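PDB 6SKY: Serine/threonine-protein kinase Tel1, which is a PI3/PI4-family serine/threonine kinase that probably senses DNA damage, activates checkpoint signalling and phosphorylates histone H2A at sites of DNA breaks. Local coordinates for residues V2202-K2207 with S2234-Q2239; M2208-A2213 with I2224-A2229. One frame throughout, in Å; residues are numbered along the deposited sequence.

Interaction 1. Residues V2202-K2207 with S2234-Q2239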
# COMPACT_ATOMS: atom_id res chain seq x y z
N VAL A 2202 -30.64 -6.34 16.99
CA VAL A 2202 -29.28 -6.72 16.65
C VAL A 2202 -28.65 -5.68 15.74
O VAL A 2202 -27.71 -5.99 15.00
CB VAL A 2202 -29.23 -8.10 15.99
CG1 VAL A 2202 -29.60 -9.17 16.98
CG2 VAL A 2202 -30.15 -8.14 14.80
N ASP A 2203 -29.14 -4.45 15.78
CA ASP A 2203 -28.61 -3.44 14.87
C ASP A 2203 -27.28 -2.88 15.34
O ASP A 2203 -26.45 -2.52 14.50
CB ASP A 2203 -29.61 -2.31 14.69
CG ASP A 2203 -30.24 -1.90 15.99
OD1 ASP A 2203 -30.52 -2.79 16.81
OD2 ASP A 2203 -30.45 -0.68 16.19
N ALA A 2204 -27.04 -2.81 16.64
CA ALA A 2204 -25.81 -2.22 17.14
C ALA A 2204 -24.60 -3.10 16.85
O ALA A 2204 -23.57 -2.61 16.41
CB ALA A 2204 -25.92 -1.95 18.63
N ALA A 2205 -24.72 -4.41 17.06
CA ALA A 2205 -23.60 -5.31 16.79
C ALA A 2205 -23.34 -5.42 15.30
O ALA A 2205 -22.18 -5.50 14.87
CB ALA A 2205 -23.88 -6.68 17.39
N ILE A 2206 -24.38 -5.39 14.48
CA ILE A 2206 -24.21 -5.50 13.04
C ILE A 2206 -23.62 -4.21 12.47
O ILE A 2206 -22.76 -4.24 11.58
CB ILE A 2206 -25.54 -5.87 12.39
CG1 ILE A 2206 -25.89 -7.31 12.73
CG2 ILE A 2206 -25.48 -5.68 10.91
CD1 ILE A 2206 -27.22 -7.75 12.25
N LYS A 2207 -24.03 -3.06 13.00
CA LYS A 2207 -23.44 -1.81 12.55
C LYS A 2207 -22.01 -1.67 13.05
O LYS A 2207 -21.17 -1.08 12.35
CB LYS A 2207 -24.30 -0.64 12.99
CG LYS A 2207 -25.57 -0.52 12.19
CD LYS A 2207 -26.37 0.71 12.56
CE LYS A 2207 -26.84 0.64 14.00
NZ LYS A 2207 -27.64 1.83 14.39
N SER A 2234 -29.05 4.76 19.58
CA SER A 2234 -29.20 3.32 19.76
C SER A 2234 -29.29 3.05 21.25
O SER A 2234 -28.72 3.78 22.06
CB SER A 2234 -28.04 2.53 19.14
OG SER A 2234 -28.44 1.22 18.80
N SER A 2235 -30.02 2.00 21.60
CA SER A 2235 -30.28 1.65 22.99
C SER A 2235 -29.49 0.38 23.30
O SER A 2235 -30.01 -0.73 23.20
CB SER A 2235 -31.77 1.46 23.25
OG SER A 2235 -32.05 1.33 24.63
N LEU A 2236 -28.23 0.55 23.69
CA LEU A 2236 -27.33 -0.57 23.91
C LEU A 2236 -27.73 -1.44 25.08
O LEU A 2236 -27.04 -2.43 25.36
CB LEU A 2236 -25.91 -0.06 24.11
CG LEU A 2236 -25.40 0.87 23.01
CD1 LEU A 2236 -23.98 1.26 23.29
CD2 LEU A 2236 -25.52 0.20 21.67
N LYS A 2237 -28.81 -1.11 25.79
CA LYS A 2237 -29.28 -1.92 26.91
C LYS A 2237 -30.27 -2.98 26.43
O LYS A 2237 -30.09 -4.17 26.71
CB LYS A 2237 -29.92 -1.01 27.96
CG LYS A 2237 -29.02 0.12 28.42
CD LYS A 2237 -29.77 1.13 29.27
CE LYS A 2237 -28.92 2.36 29.54
NZ LYS A 2237 -29.68 3.41 30.27
N LYS A 2238 -31.30 -2.56 25.71
CA LYS A 2238 -32.29 -3.48 25.16
C LYS A 2238 -31.78 -3.97 23.81
O LYS A 2238 -32.16 -3.48 22.75
CB LYS A 2238 -33.65 -2.80 25.05
CG LYS A 2238 -34.15 -2.29 26.39
CD LYS A 2238 -35.46 -1.54 26.27
CE LYS A 2238 -35.87 -0.98 27.63
NZ LYS A 2238 -37.08 -0.11 27.54
N GLN A 2239 -30.91 -4.98 23.87
CA GLN A 2239 -30.18 -5.41 22.68
C GLN A 2239 -29.72 -6.84 22.89
O GLN A 2239 -28.88 -7.09 23.76
CB GLN A 2239 -28.98 -4.50 22.44
CG GLN A 2239 -28.56 -4.36 21.00
CD GLN A 2239 -29.22 -3.18 20.32
OE1 GLN A 2239 -29.91 -2.40 20.96
NE2 GLN A 2239 -29.01 -3.05 19.03
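The carboxylate of Asp-2203 meets the side-chain amide of Gln-2239 at the start of helix 2203-2217, with OD1 2.7 Å from NE2 of Gln-2239. The Gln-2239 chain, bent at chi2 (92°), reaches in beside the first helical turn and crosses the side chain of Asp-2203 at about a right angle, the two flat groups tilted 31° from one another. With CG of Asp-2203 set between its backbone N and carbonyl carbon (chi1 43°), the carboxylate ends close to segment 2234-2239, and OD2 comes to 3.8 Å from OG of Ser-2234. With an alanine here in place of Asp-2203 the carboxylate is gone, and the Gln-2239 amide would probably lose its acidic neighbour and be freer to turn.

Both segments belong to the FAT domain, part of an alpha-solenoid: 2234-2239 is connecting chain that follows helix 2220-2232 and passes back across the N-terminal end of helix 2203-2217. Val-2202 occupies the N-cap position there and packs against Leu-2159 and Ile-2162 of helix 2154-2174. Asp-2203 sits in the first turn, where its carboxylate is likely to be favoured by the helix dipole.

Next to the polar groups, the methyl of Ala-2204 points toward the connecting chain and touches CD2 of Leu-2236 at 3.7 Å. The same methyl lies against the Gln-2239 side chain, its CB 3.9 Å from CD of Gln-2239. Leu-2243 packs on both Ala-2204 and Leu-2236, while Leu-2236 also reaches Leu-2248 of helix 2245-2259.

Interaction 2. Residues M2208-A2213 with I2224-A2229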
# COMPACT_ATOMS: atom_id res chain seq x y z
N MET A 2208 -21.69 -2.22 14.22
CA MET A 2208 -20.30 -2.21 14.65
C MET A 2208 -19.44 -3.12 13.78
O MET A 2208 -18.28 -2.81 13.52
CB MET A 2208 -20.20 -2.62 16.10
CG MET A 2208 -18.78 -2.76 16.58
SD MET A 2208 -18.67 -2.64 18.35
CE MET A 2208 -19.75 -1.25 18.59
N GLU A 2209 -19.99 -4.24 13.31
CA GLU A 2209 -19.25 -5.06 12.37
C GLU A 2209 -19.01 -4.33 11.05
O GLU A 2209 -17.93 -4.44 10.46
CB GLU A 2209 -19.98 -6.38 12.13
CG GLU A 2209 -19.30 -7.28 11.14
CD GLU A 2209 -17.81 -7.43 11.40
OE1 GLU A 2209 -17.43 -7.61 12.58
OE2 GLU A 2209 -17.02 -7.35 10.43
N ALA A 2210 -20.01 -3.59 10.58
CA ALA A 2210 -19.81 -2.80 9.37
C ALA A 2210 -18.73 -1.74 9.56
O ALA A 2210 -17.90 -1.51 8.67
CB ALA A 2210 -21.12 -2.15 8.96
N ALA A 2211 -18.71 -1.09 10.73
CA ALA A 2211 -17.67 -0.12 11.01
C ALA A 2211 -16.30 -0.77 11.06
O ALA A 2211 -15.31 -0.18 10.63
CB ALA A 2211 -17.97 0.60 12.32
N ASN A 2212 -16.22 -1.99 11.59
CA ASN A 2212 -14.94 -2.70 11.61
C ASN A 2212 -14.45 -3.01 10.20
O ASN A 2212 -13.26 -2.88 9.91
CB ASN A 2212 -15.07 -3.99 12.41
CG ASN A 2212 -14.97 -3.77 13.87
OD1 ASN A 2212 -14.26 -2.88 14.32
ND2 ASN A 2212 -15.67 -4.57 14.64
N ALA A 2213 -15.36 -3.41 9.32
CA ALA A 2213 -14.98 -3.65 7.93
C ALA A 2213 -14.45 -2.38 7.28
O ALA A 2213 -13.40 -2.38 6.63
CB ALA A 2213 -16.16 -4.20 7.16
N ILE A 2224 -15.39 6.06 11.96
CA ILE A 2224 -15.62 6.86 13.16
C ILE A 2224 -17.03 7.44 13.16
O ILE A 2224 -17.71 7.45 14.19
CB ILE A 2224 -14.55 7.96 13.26
CG1 ILE A 2224 -13.18 7.34 13.47
CG2 ILE A 2224 -14.87 8.90 14.38
CD1 ILE A 2224 -12.06 8.29 13.28
N ARG A 2225 -17.50 7.93 12.01
CA ARG A 2225 -18.85 8.48 11.94
C ARG A 2225 -19.90 7.41 12.19
O ARG A 2225 -20.91 7.67 12.84
CB ARG A 2225 -19.08 9.14 10.59
CG ARG A 2225 -18.16 10.29 10.27
CD ARG A 2225 -18.08 11.27 11.40
NE ARG A 2225 -17.16 12.35 11.07
CZ ARG A 2225 -16.63 13.18 11.96
NH1 ARG A 2225 -15.81 14.14 11.57
NH2 ARG A 2225 -16.91 13.04 13.24
N MET A 2226 -19.66 6.21 11.69
CA MET A 2226 -20.58 5.10 11.90
C MET A 2226 -20.66 4.71 13.37
O MET A 2226 -21.75 4.48 13.90
CB MET A 2226 -20.14 3.93 11.05
CG MET A 2226 -21.24 3.03 10.63
SD MET A 2226 -20.81 2.07 9.20
CE MET A 2226 -22.32 1.16 9.02
N LEU A 2227 -19.51 4.65 14.05
CA LEU A 2227 -19.53 4.32 15.47
C LEU A 2227 -20.20 5.41 16.29
O LEU A 2227 -20.92 5.13 17.24
CB LEU A 2227 -18.12 4.08 15.98
CG LEU A 2227 -17.38 2.82 15.57
CD1 LEU A 2227 -16.02 2.86 16.16
CD2 LEU A 2227 -18.11 1.61 16.03
N GLN A 2228 -19.96 6.68 15.94
CA GLN A 2228 -20.62 7.76 16.66
C GLN A 2228 -22.12 7.75 16.44
O GLN A 2228 -22.87 8.13 17.34
CB GLN A 2228 -20.03 9.09 16.25
CG GLN A 2228 -18.65 9.35 16.77
CD GLN A 2228 -18.02 10.54 16.14
OE1 GLN A 2228 -18.44 10.98 15.08
NE2 GLN A 2228 -17.02 11.09 16.79
N ALA A 2229 -22.57 7.34 15.26
CA ALA A 2229 -24.00 7.19 15.04
C ALA A 2229 -24.57 6.05 15.88
O ALA A 2229 -25.69 6.16 16.39
CB ALA A 2229 -24.28 6.96 13.56
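Met-2226 and Leu-2227 straddle the small methyl of Ala-2211, which points toward helix 2220-2232. On one flank the Met-2226 chain runs extended beyond CG, with CG anti to the backbone N (chi1 -151°). This carries it across to helix 2203-2217, where its sulphur lies 4.1 Å from the backbone N of Ala-2211 and its terminal methyl CE ends 3.5 Å from CB of Ala-2210. At its root, CB of Met-2226 stands 4.2 Å from CB of Ala-2211. Leu-2227 closes the other flank: its CD2 branch rests 3.8 Å from the Ala-2211 CB. The same branch is met by CE of Met-2208 at 4.2 Å; that side chain leaves its helix pointing away, and a bend at chi3 (-45°) brings its end back to cross the leucine obliquely.

No hydrogen bond joins the two segments. On the far side of helix 2220-2232, NH2 of Arg-2225 donates to OE1 of Gln-2228 at 3.2 Å, almost in the guanidinium plane, and Arg-2225 also packs on Ala-1937 of the second subunit. Behind helix 2203-2217, Glu-2209 forms a salt bridge with Arg-2173.

The small Ala-2211 is consistent with the 9.0 Å between the axes of the two segments, which run at 167° to each other and form an antiparallel helix hairpin, as in the TPR-related alpha-solenoid of FAT domains.

Overall arrangement
Interactions 1 and 2 hold the same helix, 2203-2217, at successive places along it, and their centres lie about 12 Å apart. Interaction 2 is the more deeply buried: four of its five touching residues are buried, and apolar side chains make the contact between paired helices. Interaction 1 is only partly buried and mixes polar groups with a small apolar patch, where irregular connecting chain meets the helix start. Together they bring both helix 2220-2232 and the chain that leaves it back against helix 2203-2217. The two contacts meet where CE of Met-2226 packs near the backbone O of Lys-2207, and both lie away from the nucleotide and magnesium sites.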